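Local coordinates for protein putative NADPH-dependent oxidoreductase (Desulfitobacterium hafniense DCB-2, PDB 3DB2) that probably catalyses NADPH-dependent oxidation or reduction of a substrate not yet identified, combining a Rossmann domain with a GFO/IDH/MocA-type C-terminal domain, at residues L30-C35 with E44-R49; G117-C122 with D312-G317; R133-M138 with F241-Y246; A198-F203 with V334-K339. All coordinates share one frame; numbering follows the deposited sequence.

Contact 1 of 4, residues L30-C35 with E44-R49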
loop_
_atom_site.group_PDB
_atom_site.type_symbol
_atom_site.label_atom_id
_atom_site.label_comp_id
_atom_site.label_asym_id
_atom_site.label_seq_id
_atom_site.Cartn_x
_atom_site.Cartn_y
_atom_site.Cartn_z
ATOM N N LEU C 30 -7.826 31.881 -23.673
ATOM C CA LEU C 30 -8.654 32.404 -22.610
ATOM C C LEU C 30 -8.439 33.908 -22.430
ATOM O O LEU C 30 -7.337 34.379 -22.675
ATOM C CB LEU C 30 -8.320 31.731 -21.276
ATOM C CG LEU C 30 -8.275 30.208 -21.245
ATOM C CD1 LEU C 30 -7.711 29.654 -19.952
ATOM C CD2 LEU C 30 -9.689 29.653 -21.441
ATOM N N LYS C 31 -9.496 34.568 -21.980
ATOM C CA LYS C 31 -9.510 35.972 -21.578
ATOM C C LYS C 31 -10.273 36.134 -20.268
ATOM O O LYS C 31 -11.486 35.926 -20.211
ATOM C CB LYS C 31 -10.138 36.848 -22.668
ATOM C CG LYS C 31 -10.580 38.223 -22.256
ATOM C CD LYS C 31 -11.868 38.678 -22.910
ATOM N N LEU C 32 -9.581 36.472 -19.185
ATOM C CA LEU C 32 -10.274 36.773 -17.937
ATOM C C LEU C 32 -10.944 38.148 -18.034
ATOM O O LEU C 32 -10.237 39.152 -18.127
ATOM C CB LEU C 32 -9.318 36.714 -16.776
ATOM C CG LEU C 32 -9.696 36.826 -15.311
ATOM C CD1 LEU C 32 -10.952 36.104 -14.878
ATOM C CD2 LEU C 32 -8.546 36.271 -14.457
ATOM N N VAL C 33 -12.264 38.140 -17.991
ATOM C CA VAL C 33 -13.159 39.274 -18.099
ATOM C C VAL C 33 -13.519 39.871 -16.747
ATOM O O VAL C 33 -13.406 41.071 -16.456
ATOM C CB VAL C 33 -14.485 38.847 -18.782
ATOM C CG1 VAL C 33 -15.446 40.027 -18.808
ATOM C CG2 VAL C 33 -14.285 38.301 -20.177
ATOM N N THR C 34 -13.973 39.041 -15.799
ATOM C CA THR C 34 -14.405 39.579 -14.523
ATOM C C THR C 34 -14.239 38.521 -13.445
ATOM O O THR C 34 -13.792 37.393 -13.688
ATOM C CB THR C 34 -15.851 40.103 -14.636
ATOM O OG1 THR C 34 -16.183 40.856 -13.471
ATOM C CG2 THR C 34 -16.840 38.956 -14.762
ATOM N N CYS C 35 -14.591 38.903 -12.232
ATOM C CA CYS C 35 -14.536 38.074 -11.047
ATOM C C CYS C 35 -15.630 38.462 -10.061
ATOM O O CYS C 35 -16.181 39.584 -10.002
ATOM C CB CYS C 35 -13.130 38.170 -10.461
ATOM S SG CYS C 35 -12.852 39.716 -9.527
ATOM N N GLU C 44 -11.588 43.197 -4.977
ATOM C CA GLU C 44 -10.599 44.264 -5.127
ATOM C C GLU C 44 -9.250 43.733 -5.603
ATOM O O GLU C 44 -8.726 44.088 -6.658
ATOM C CB GLU C 44 -10.402 44.929 -3.756
ATOM C CG GLU C 44 -11.613 45.707 -3.283
ATOM C CD GLU C 44 -12.022 46.846 -4.196
ATOM O OE1 GLU C 44 -12.649 47.813 -3.688
ATOM O OE2 GLU C 44 -11.738 46.805 -5.413
ATOM N N LYS C 45 -8.675 42.904 -4.762
ATOM C CA LYS C 45 -7.324 42.361 -4.894
ATOM C C LYS C 45 -7.227 41.588 -6.196
ATOM O O LYS C 45 -6.358 41.779 -7.046
ATOM C CB LYS C 45 -7.099 41.519 -3.651
ATOM C CG LYS C 45 -5.727 40.911 -3.524
ATOM C CD LYS C 45 -5.429 40.541 -2.081
ATOM C CE LYS C 45 -4.276 39.543 -2.012
ATOM N NZ LYS C 45 -3.167 39.886 -2.948
ATOM N N PHE C 46 -8.173 40.669 -6.419
ATOM C CA PHE C 46 -8.073 39.786 -7.590
ATOM C C PHE C 46 -8.091 40.570 -8.883
ATOM O O PHE C 46 -7.235 40.474 -9.780
ATOM C CB PHE C 46 -9.225 38.773 -7.478
ATOM C CG PHE C 46 -9.115 37.635 -8.485
ATOM C CD1 PHE C 46 -9.685 37.770 -9.730
ATOM C CD2 PHE C 46 -8.439 36.468 -8.163
ATOM C CE1 PHE C 46 -9.609 36.777 -10.691
ATOM C CE2 PHE C 46 -8.348 35.462 -9.116
ATOM C CZ PHE C 46 -8.916 35.622 -10.366
ATOM N N GLY C 47 -9.109 41.438 -9.054
ATOM C CA GLY C 47 -9.223 42.202 -10.283
ATOM C C GLY C 47 -8.024 43.068 -10.560
ATOM O O GLY C 47 -7.647 43.315 -11.709
ATOM N N LYS C 48 -7.377 43.573 -9.510
ATOM C CA LYS C 48 -6.174 44.394 -9.763
ATOM C C LYS C 48 -5.026 43.502 -10.209
ATOM O O LYS C 48 -4.358 43.726 -11.217
ATOM C CB LYS C 48 -5.885 45.178 -8.488
ATOM C CG LYS C 48 -4.715 46.141 -8.576
ATOM C CD LYS C 48 -4.498 46.897 -7.266
ATOM N N ARG C 49 -4.792 42.439 -9.442
ATOM C CA ARG C 49 -3.765 41.449 -9.750
ATOM C C ARG C 49 -3.835 40.977 -11.188
ATOM O O ARG C 49 -2.852 40.949 -11.919
ATOM C CB ARG C 49 -3.946 40.241 -8.824
ATOM C CG ARG C 49 -2.995 39.103 -9.145
ATOM C CD ARG C 49 -1.588 39.326 -8.633
ATOM N NE ARG C 49 -1.142 38.149 -7.895
ATOM C CZ ARG C 49 -0.658 37.049 -8.460
ATOM N NH1 ARG C 49 -0.535 36.939 -9.779
ATOM N NH2 ARG C 49 -0.291 36.048 -7.662
#
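Strand 30-35 and helix 44-49 run almost antiparallel, at 168°, with axes 8.6 Å apart and with Cys35 and Gly47 as their nearest alpha carbons. Phe46 carries the side-chain contact. Its CG lies anti to the backbone N (chi1 -170°), which extends the ring from the helix toward the strand. One side of the ring, CD1 and CE1, does the touching. Cys35 CB meets Phe46 CD1 at 3.5 Å. Leu32, three residues earlier on the strand, brings its CD2 to 3.9 Å from Phe46 CE1. Both approach the ring obliquely. Cys35 SG makes a sulfur-aromatic contact, 4.9 Å from the centroid of the Phe46 ring and 66° off its normal. The same sulfur lies 4.1 Å from Gly47 N, a looser approach to the helix backbone. With an alanine in place of Phe46, Leu32 CD2 and Cys35 CB would probably lose their shared partner and a gap would open between helix and strand. The pair belongs to the beta-alpha-beta unit made by strand 30-36, helix 40-50 and strand 53-54. Phe46 also packs on Ala10, Leu13 and Ala17 and meets Tyr18 edge to face. Ala17 fits a Rossmann-type GxGxxA pattern with Gly12 and Gly14, so helix 40-50 leans on strand 6-11 and helix 15-24 beside a probable dinucleotide-binding turn.

Contact 2 of 4, residues G117-C122 with D312-G317; sequences GVKFLC and DVIRNG
Lys119 makes this contact with its aliphatic chain, lying against Val313 and Ile314 near the end of the helix. Its CG is the central atom: it sits 3.8 Å from Val313 CG2 and 4.1 Å from Ile314 CG1. Lys119 CB adds a looser touch on Val313 CG2. The lysine crosses Val313 at a slant but slides past Ile314 in the opposite direction. Farther out, Lys119 CE packs on the backbone, 3.6 Å from Val313 O. The chain is bent at chi2 (-35°), and beyond the bend it runs extended along the helix end. Lys119 NZ reaches just past the helix end and is hydrogen-bonded to Gly318 O.

Val313 O accepts a weak bond, 3.1 Å from Gly317 N, at the last turn of the helix. Gly317 has positive phi (88°), and a side chain there would collide with Asn316 O. The chain turns out of the helix at Gly317, just before Gly318, and returns past the strand, where Thr320 OG1 bonds to Phe120 O and Ile322 pairs with Cys122. Asp312 forms a salt bridge with Lys29, and Arg315 forms one with Glu68, tying the helix to the Rossmann part of the chain. Leu121 also packs on helix 302-316, against Val310. Strand 120-123 is the outermost strand, within this chain, of the parallel Rossmann sheet. Helix 302-316, from late in the chain, lies across one face of this sheet, and the segment after it pairs along the edge strand through Ile322, consistent with the two-domain GFO/IDH/MocA fold.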
loop_
_atom_site.group_PDB
_atom_site.type_symbol
_atom_site.label_atom_id
_atom_site.label_comp_id
_atom_site.label_asym_id
_atom_site.label_seq_id
_atom_site.Cartn_x
_atom_site.Cartn_y
_atom_site.Cartn_z
ATOM N N GLY C 117 -27.396 21.687 -20.928
ATOM C CA GLY C 117 -26.529 21.332 -22.039
ATOM C C GLY C 117 -25.247 22.103 -22.156
ATOM O O GLY C 117 -24.562 22.051 -23.185
ATOM N N VAL C 118 -24.847 22.861 -21.137
ATOM C CA VAL C 118 -23.524 23.502 -21.133
ATOM C C VAL C 118 -22.419 22.477 -20.934
ATOM O O VAL C 118 -22.635 21.395 -20.402
ATOM C CB VAL C 118 -23.498 24.596 -20.047
ATOM C CG1 VAL C 118 -24.594 25.610 -20.334
ATOM C CG2 VAL C 118 -23.687 24.043 -18.664
ATOM N N LYS C 119 -21.227 22.724 -21.406
ATOM C CA LYS C 119 -19.974 22.082 -21.168
ATOM C C LYS C 119 -19.662 22.173 -19.665
ATOM O O LYS C 119 -19.904 23.169 -18.979
ATOM C CB LYS C 119 -18.817 22.687 -21.945
ATOM C CG LYS C 119 -19.048 22.727 -23.448
ATOM C CD LYS C 119 -19.842 21.524 -23.939
ATOM C CE LYS C 119 -19.701 21.434 -25.462
ATOM N NZ LYS C 119 -20.063 20.074 -25.952
ATOM N N PHE C 120 -19.103 21.088 -19.169
ATOM C CA PHE C 120 -18.768 20.940 -17.756
ATOM C C PHE C 120 -17.452 20.188 -17.616
ATOM O O PHE C 120 -17.383 19.116 -18.232
ATOM C CB PHE C 120 -19.900 20.217 -17.058
ATOM C CG PHE C 120 -19.600 19.860 -15.610
ATOM C CD1 PHE C 120 -19.886 20.796 -14.623
ATOM C CD2 PHE C 120 -19.055 18.641 -15.234
ATOM C CE1 PHE C 120 -19.586 20.514 -13.312
ATOM C CE2 PHE C 120 -18.752 18.358 -13.918
ATOM C CZ PHE C 120 -19.037 19.302 -12.961
ATOM N N LEU C 121 -16.559 20.707 -16.795
ATOM C CA LEU C 121 -15.370 19.978 -16.324
ATOM C C LEU C 121 -15.286 20.145 -14.812
ATOM O O LEU C 121 -15.377 21.240 -14.247
ATOM C CB LEU C 121 -14.104 20.397 -17.060
ATOM C CG LEU C 121 -12.784 19.720 -16.698
ATOM C CD1 LEU C 121 -12.799 18.247 -17.074
ATOM C CD2 LEU C 121 -11.593 20.401 -17.374
ATOM N N CYS C 122 -15.103 19.023 -14.108
ATOM C CA CYS C 122 -14.741 19.059 -12.689
ATOM C C CYS C 122 -13.247 18.771 -12.620
ATOM O O CYS C 122 -12.809 17.672 -12.945
ATOM C CB CYS C 122 -15.561 18.066 -11.874
ATOM S SG CYS C 122 -15.102 18.102 -10.131
ATOM N N ASP C 312 -11.512 24.662 -25.521
ATOM C CA ASP C 312 -11.447 23.891 -26.771
ATOM C C ASP C 312 -12.797 23.270 -27.086
ATOM O O ASP C 312 -13.256 23.318 -28.237
ATOM C CB ASP C 312 -10.379 22.807 -26.691
ATOM C CG ASP C 312 -8.987 23.356 -26.933
ATOM O OD1 ASP C 312 -8.838 24.573 -27.104
ATOM O OD2 ASP C 312 -8.017 22.571 -26.949
ATOM N N VAL C 313 -13.462 22.655 -26.095
ATOM C CA VAL C 313 -14.783 22.107 -26.384
ATOM C C VAL C 313 -15.878 23.152 -26.548
ATOM O O VAL C 313 -16.900 22.904 -27.197
ATOM C CB VAL C 313 -15.195 21.066 -25.315
ATOM C CG1 VAL C 313 -14.128 19.974 -25.332
ATOM C CG2 VAL C 313 -15.384 21.713 -23.968
ATOM N N ILE C 314 -15.729 24.349 -25.995
ATOM C CA ILE C 314 -16.743 25.378 -26.294
ATOM C C ILE C 314 -16.590 25.831 -27.740
ATOM O O ILE C 314 -17.595 25.978 -28.430
ATOM C CB ILE C 314 -16.666 26.579 -25.347
ATOM C CG1 ILE C 314 -17.252 26.324 -23.945
ATOM C CG2 ILE C 314 -17.341 27.844 -25.869
ATOM C CD1 ILE C 314 -16.639 27.287 -22.923
ATOM N N ARG C 315 -15.361 26.018 -28.217
ATOM C CA ARG C 315 -15.142 26.549 -29.553
ATOM C C ARG C 315 -15.297 25.477 -30.631
ATOM O O ARG C 315 -15.785 25.784 -31.725
ATOM C CB ARG C 315 -13.770 27.201 -29.679
ATOM C CG ARG C 315 -13.617 28.520 -28.931
ATOM C CD ARG C 315 -13.955 29.726 -29.813
ATOM N NE ARG C 315 -13.901 30.998 -29.112
ATOM C CZ ARG C 315 -14.846 31.529 -28.362
ATOM N NH1 ARG C 315 -15.988 30.886 -28.195
ATOM N NH2 ARG C 315 -14.756 32.695 -27.731
ATOM N N ASN C 316 -14.888 24.248 -30.347
ATOM C CA ASN C 316 -14.729 23.225 -31.370
ATOM C C ASN C 316 -15.682 22.050 -31.199
ATOM O O ASN C 316 -15.724 21.149 -32.043
ATOM C CB ASN C 316 -13.305 22.667 -31.374
ATOM C CG ASN C 316 -12.189 23.675 -31.520
ATOM O OD1 ASN C 316 -12.306 24.695 -32.200
ATOM N ND2 ASN C 316 -11.039 23.421 -30.907
ATOM N N GLY C 317 -16.434 22.020 -30.114
ATOM C CA GLY C 317 -17.374 20.952 -29.842
ATOM C C GLY C 317 -16.744 19.784 -29.091
ATOM O O GLY C 317 -15.536 19.693 -28.869
#

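Contact 3 of 4, residues R133-M138 with F241-Y246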
loop_
_atom_site.group_PDB
_atom_site.type_symbol
_atom_site.label_atom_id
_atom_site.label_comp_id
_atom_site.label_asym_id
_atom_site.label_seq_id
_atom_site.Cartn_x
_atom_site.Cartn_y
_atom_site.Cartn_z
ATOM N N ARG C 133 -0.125 10.529 -17.771
ATOM C CA ARG C 133 -0.335 10.261 -19.197
ATOM C C ARG C 133 0.589 9.142 -19.705
ATOM O O ARG C 133 0.166 8.289 -20.486
ATOM C CB ARG C 133 -0.162 11.512 -20.045
ATOM C CG ARG C 133 -1.152 12.632 -19.822
ATOM C CD ARG C 133 -2.592 12.168 -19.930
ATOM N NE ARG C 133 -3.580 13.220 -20.005
ATOM C CZ ARG C 133 -4.885 13.195 -19.799
ATOM N NH1 ARG C 133 -5.544 12.106 -19.462
ATOM N NH2 ARG C 133 -5.603 14.313 -19.936
ATOM N N LYS C 134 1.832 9.137 -19.258
ATOM C CA LYS C 134 2.795 8.141 -19.713
ATOM C C LYS C 134 2.427 6.805 -19.098
ATOM O O LYS C 134 2.409 5.743 -19.747
ATOM C CB LYS C 134 4.200 8.626 -19.356
ATOM C CG LYS C 134 5.314 7.645 -19.669
ATOM C CD LYS C 134 5.439 7.530 -21.183
ATOM C CE LYS C 134 6.199 6.272 -21.560
ATOM N NZ LYS C 134 7.387 6.649 -22.377
HETATM N N MSE C 135 2.103 6.828 -17.800
HETATM C CA MSE C 135 1.708 5.581 -17.125
HETATM C C MSE C 135 0.500 4.951 -17.798
HETATM O O MSE C 135 0.387 3.725 -17.933
HETATM C CB MSE C 135 1.473 5.821 -15.626
HETATM C CG MSE C 135 2.767 6.160 -14.880
HETATM SE SE MSE C 135 2.344 6.891 -13.093
HETATM C CE MSE C 135 1.899 5.167 -12.342
ATOM N N LYS C 136 -0.435 5.746 -18.257
ATOM C CA LYS C 136 -1.638 5.328 -18.938
ATOM C C LYS C 136 -1.257 4.653 -20.256
ATOM O O LYS C 136 -1.733 3.558 -20.608
ATOM C CB LYS C 136 -2.572 6.528 -19.161
ATOM C CG LYS C 136 -3.886 6.147 -19.834
ATOM C CD LYS C 136 -4.551 5.038 -19.032
ATOM C CE LYS C 136 -6.060 5.037 -19.240
ATOM N NZ LYS C 136 -6.596 3.653 -19.125
ATOM N N GLU C 137 -0.375 5.289 -20.990
ATOM C CA GLU C 137 0.155 4.724 -22.239
ATOM C C GLU C 137 0.769 3.351 -21.991
ATOM O O GLU C 137 0.426 2.385 -22.690
ATOM C CB GLU C 137 1.186 5.673 -22.801
ATOM C CG GLU C 137 1.693 5.515 -24.219
ATOM C CD GLU C 137 2.268 6.871 -24.654
ATOM O OE1 GLU C 137 1.479 7.691 -25.168
ATOM O OE2 GLU C 137 3.480 7.100 -24.446
HETATM N N MSE C 138 1.647 3.275 -20.986
HETATM C CA MSE C 138 2.347 2.019 -20.705
HETATM C C MSE C 138 1.386 0.908 -20.346
HETATM O O MSE C 138 1.566 -0.262 -20.715
HETATM C CB MSE C 138 3.424 2.211 -19.645
HETATM C CG MSE C 138 4.562 3.096 -20.135
HETATM SE SE MSE C 138 5.793 3.661 -18.732
HETATM C CE MSE C 138 7.181 2.327 -19.038
ATOM N N PHE C 241 3.271 11.521 -2.076
ATOM C CA PHE C 241 2.351 11.293 -3.183
ATOM C C PHE C 241 3.024 10.211 -4.049
ATOM O O PHE C 241 3.998 10.528 -4.732
ATOM C CB PHE C 241 2.029 12.505 -4.021
ATOM C CG PHE C 241 0.953 12.408 -5.079
ATOM C CD1 PHE C 241 1.056 11.625 -6.227
ATOM C CD2 PHE C 241 -0.218 13.144 -4.947
ATOM C CE1 PHE C 241 0.087 11.519 -7.192
ATOM C CE2 PHE C 241 -1.216 13.041 -5.899
ATOM C CZ PHE C 241 -1.080 12.241 -7.011
ATOM N N SER C 242 2.430 9.018 -4.018
ATOM C CA SER C 242 3.024 7.914 -4.780
ATOM C C SER C 242 1.965 7.033 -5.431
ATOM O O SER C 242 0.828 6.977 -4.995
ATOM C CB SER C 242 3.921 7.097 -3.859
ATOM O OG SER C 242 3.219 6.600 -2.745
ATOM N N ILE C 243 2.376 6.349 -6.512
ATOM C CA ILE C 243 1.573 5.368 -7.206
ATOM C C ILE C 243 2.528 4.233 -7.639
ATOM O O ILE C 243 3.557 4.501 -8.275
ATOM C CB ILE C 243 0.870 5.944 -8.444
ATOM C CG1 ILE C 243 0.093 7.234 -8.164
ATOM C CG2 ILE C 243 -0.051 4.927 -9.125
ATOM C CD1 ILE C 243 -0.730 7.756 -9.313
ATOM N N ASN C 244 2.179 3.025 -7.255
ATOM C CA ASN C 244 2.945 1.837 -7.619
ATOM C C ASN C 244 1.948 0.987 -8.425
ATOM O O ASN C 244 0.842 0.712 -7.978
ATOM C CB ASN C 244 3.451 1.014 -6.450
ATOM C CG ASN C 244 4.328 1.815 -5.500
ATOM O OD1 ASN C 244 5.120 2.616 -5.948
ATOM N ND2 ASN C 244 4.187 1.604 -4.215
ATOM N N VAL C 245 2.357 0.592 -9.598
ATOM C CA VAL C 245 1.594 -0.253 -10.495
ATOM C C VAL C 245 2.382 -1.562 -10.717
ATOM O O VAL C 245 3.548 -1.489 -11.094
ATOM C CB VAL C 245 1.388 0.431 -11.846
ATOM C CG1 VAL C 245 0.498 -0.393 -12.744
ATOM C CG2 VAL C 245 0.801 1.828 -11.635
ATOM N N TYR C 246 1.717 -2.668 -10.482
ATOM C CA TYR C 246 2.306 -3.992 -10.609
ATOM C C TYR C 246 1.748 -4.648 -11.877
ATOM O O TYR C 246 0.523 -4.817 -11.949
ATOM C CB TYR C 246 1.960 -4.821 -9.369
ATOM C CG TYR C 246 2.536 -4.141 -8.130
ATOM C CD1 TYR C 246 3.883 -4.259 -7.830
ATOM C CD2 TYR C 246 1.751 -3.372 -7.273
ATOM C CE1 TYR C 246 4.417 -3.645 -6.713
ATOM C CE2 TYR C 246 2.312 -2.773 -6.156
ATOM C CZ TYR C 246 3.643 -2.894 -5.861
ATOM O OH TYR C 246 4.234 -2.288 -4.741
#
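Methyl groups, not flat ones, join Met135 to Ile243 and Val245; the flat side chains of strand 241-246 look to other partners. The Phe241 ring meets the Phe154 ring edge to face. Asn244 and Tyr246 lie on the other side of the strand, where Asn244 ND2 and Tyr246 OH both bond to Glu151 OE1. That one carboxylate oxygen holds the ends of the amide and the phenol. Tyr246 also packs on Cys237 of the second subunit.

Met135 is present as selenomethionine. It points from helix 133-138 toward the strand, and its terminal CE does all the close touching. CE lies 3.6 Å from Val245 CG2 and 3.8 Å from Ile243 CG2. Ile243 CB is a little farther, 4.1 Å from Met135 CE. The methyl therefore rests on two branches from residues two apart on one face of the strand. Met135 crosses both side chains at a slant. Its chain is bent at chi3 (76°), and this last turn sets CE over the pair. The nearest alpha carbons, of Met135 and Val245, are 8.8 Å apart, and the long selenomethionine chain spans that distance.

This is helix-on-sheet packing in the GFO/IDH/MocA C-terminal domain, where helix 130-140 packs, with helix 183-194, on one face of the mixed sheet. Arg133 forms a salt bridge with Glu321, and Lys136 forms one with Asp140. Ile150 and Gln186 also touch Ile243, while Val147 and Ile144 close around Val245.

Contact 4 of 4, residues A198-F203 with V334-K339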
loop_
_atom_site.group_PDB
_atom_site.type_symbol
_atom_site.label_atom_id
_atom_site.label_comp_id
_atom_site.label_asym_id
_atom_site.label_seq_id
_atom_site.Cartn_x
_atom_site.Cartn_y
_atom_site.Cartn_z
ATOM N N ALA C 198 -15.732 -1.070 -8.392
ATOM C CA ALA C 198 -16.956 -1.792 -8.072
ATOM C C ALA C 198 -17.322 -1.747 -6.600
ATOM O O ALA C 198 -18.484 -1.657 -6.191
ATOM C CB ALA C 198 -16.841 -3.246 -8.515
ATOM N N ARG C 199 -16.352 -1.886 -5.718
ATOM C CA ARG C 199 -16.566 -1.948 -4.283
ATOM C C ARG C 199 -15.337 -1.458 -3.517
ATOM O O ARG C 199 -14.190 -1.411 -4.015
ATOM C CB ARG C 199 -16.899 -3.358 -3.783
ATOM C CG ARG C 199 -15.800 -4.401 -3.995
ATOM C CD ARG C 199 -16.361 -5.809 -3.684
ATOM N NE ARG C 199 -17.484 -5.999 -4.625
ATOM C CZ ARG C 199 -17.319 -6.333 -5.884
ATOM N NH1 ARG C 199 -16.114 -6.576 -6.408
ATOM N NH2 ARG C 199 -18.450 -6.424 -6.589
ATOM N N VAL C 200 -15.572 -1.062 -2.267
ATOM C CA VAL C 200 -14.670 -0.401 -1.364
ATOM C C VAL C 200 -14.665 -1.032 0.024
ATOM O O VAL C 200 -15.762 -1.365 0.478
ATOM C CB VAL C 200 -15.097 1.085 -1.186
ATOM C CG1 VAL C 200 -14.113 1.856 -0.322
ATOM C CG2 VAL C 200 -15.257 1.763 -2.537
ATOM N N PHE C 201 -13.505 -1.119 0.667
ATOM C CA PHE C 201 -13.433 -1.406 2.098
ATOM C C PHE C 201 -12.460 -0.374 2.700
ATOM O O PHE C 201 -11.394 -0.105 2.155
ATOM C CB PHE C 201 -13.062 -2.848 2.452
ATOM C CG PHE C 201 -13.062 -3.051 3.959
ATOM C CD1 PHE C 201 -14.251 -3.429 4.577
ATOM C CD2 PHE C 201 -11.958 -2.855 4.772
ATOM C CE1 PHE C 201 -14.316 -3.583 5.955
ATOM C CE2 PHE C 201 -12.013 -3.025 6.143
ATOM C CZ PHE C 201 -13.202 -3.393 6.735
ATOM N N ASN C 202 -12.807 0.163 3.868
ATOM C CA ASN C 202 -11.864 1.086 4.511
ATOM C C ASN C 202 -11.736 0.834 6.010
ATOM O O ASN C 202 -12.739 0.586 6.674
ATOM C CB ASN C 202 -12.307 2.536 4.296
ATOM C CG ASN C 202 -11.344 3.591 4.741
ATOM O OD1 ASN C 202 -10.238 3.755 4.233
ATOM N ND2 ASN C 202 -11.703 4.420 5.709
ATOM N N PHE C 203 -10.521 0.942 6.531
ATOM C CA PHE C 203 -10.252 1.131 7.951
ATOM C C PHE C 203 -9.777 2.580 8.131
ATOM O O PHE C 203 -8.879 3.038 7.400
ATOM C CB PHE C 203 -9.237 0.184 8.508
ATOM C CG PHE C 203 -9.638 -1.270 8.750
ATOM C CD1 PHE C 203 -10.821 -1.596 9.363
ATOM C CD2 PHE C 203 -8.766 -2.292 8.359
ATOM C CE1 PHE C 203 -11.198 -2.894 9.644
ATOM C CE2 PHE C 203 -9.140 -3.605 8.613
ATOM C CZ PHE C 203 -10.340 -3.914 9.229
ATOM N N VAL C 334 -15.452 7.875 -2.110
ATOM C CA VAL C 334 -15.257 8.466 -0.796
ATOM C C VAL C 334 -16.460 8.124 0.083
ATOM O O VAL C 334 -16.261 7.741 1.238
ATOM C CB VAL C 334 -15.019 9.987 -0.873
ATOM C CG1 VAL C 334 -14.923 10.588 0.533
ATOM C CG2 VAL C 334 -13.740 10.327 -1.634
ATOM N N LEU C 335 -17.677 8.237 -0.447
ATOM C CA LEU C 335 -18.844 7.995 0.411
ATOM C C LEU C 335 -18.923 6.506 0.785
ATOM O O LEU C 335 -19.306 6.162 1.905
ATOM C CB LEU C 335 -20.113 8.492 -0.262
ATOM C CG LEU C 335 -20.167 9.982 -0.619
ATOM C CD1 LEU C 335 -21.409 10.296 -1.450
ATOM C CD2 LEU C 335 -20.120 10.869 0.625
ATOM N N ALA C 336 -18.525 5.659 -0.151
ATOM C CA ALA C 336 -18.594 4.207 0.131
ATOM C C ALA C 336 -17.602 3.848 1.215
ATOM O O ALA C 336 -17.888 2.986 2.067
ATOM C CB ALA C 336 -18.355 3.455 -1.158
ATOM N N ALA C 337 -16.430 4.499 1.160
ATOM C CA ALA C 337 -15.384 4.291 2.163
ATOM C C ALA C 337 -15.799 4.757 3.544
ATOM O O ALA C 337 -15.545 4.083 4.540
ATOM C CB ALA C 337 -14.092 4.988 1.742
ATOM N N VAL C 338 -16.447 5.911 3.650
ATOM C CA VAL C 338 -17.005 6.311 4.959
ATOM C C VAL C 338 -18.095 5.370 5.441
ATOM O O VAL C 338 -18.152 5.002 6.629
ATOM C CB VAL C 338 -17.491 7.764 4.851
ATOM C CG1 VAL C 338 -18.139 8.253 6.135
ATOM C CG2 VAL C 338 -16.293 8.648 4.498
ATOM N N LYS C 339 -18.955 4.920 4.528
ATOM C CA LYS C 339 -20.026 3.990 4.843
ATOM C C LYS C 339 -19.380 2.683 5.352
ATOM O O LYS C 339 -19.925 2.084 6.284
ATOM C CB LYS C 339 -20.918 3.643 3.670
ATOM C CG LYS C 339 -22.144 2.847 4.084
ATOM C CD LYS C 339 -23.110 2.570 2.946
ATOM C CE LYS C 339 -23.953 3.769 2.559
ATOM N NZ LYS C 339 -24.822 4.264 3.660
#
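Val200 and Asn202 meet Ala336 and Ala337 where helix 324-343 packs on the mixed sheet of the C-terminal domain. The short side chains of the two alanines let strand and helix come close, with axes 6.9 Å apart and crossing at -50°. Val200, modelled in two conformers, in the one described here lays its two branches on neighbouring alanines of the helix. Its CG2 meets Ala336 CB at 3.8 Å. The other branch, CG1, lies anti to the backbone N (chi1 -176°) and sits 3.7 Å from Ala337 CA. Asn202 adds its CB, 3.6 Å from Ala337 O and 4.0 Å from Ala337 CB. Its buried amide turns to other partners: OD1 bonds to Thr219 OG1 and ND2 to Asn217 OD1. Asn202 N also bonds to Ser340 OG, one helix turn beyond Ala336. Just before Val200, Ala198 and Arg199 both face Glu222 in a classic beta bulge. Ile349 of helix 349-353 touches Val200 and Ala336, and Leu179 of helix 178-181 touches Ala337. On the other face of strand 197-205, Phe201 stacks on Phe201 of the second subunit, so the sheet lies between the helix and the dimer interface.

How the contacts relate
From the N terminus, contact 1 closes first, over a short loop, and stays within the Rossmann part of the chain. The first segments of contacts 2, 3 and 4 then follow in that order. Contact 3 closes first of these, at 241-246, within the longer loop that contact 2 closes at 312-317. Contact 4 closes last, at 334-339, and crosses both. Contacts 1 and 2 reach the same parallel sheet, with centres 22 Å apart. Contacts 3 and 4 reach the mixed sheet, with centres 23 Å apart. Contact 2 brings the late helix 302-316 back to the Rossmann domain, and the next helix, 324-343, returns to the mixed sheet in contact 4.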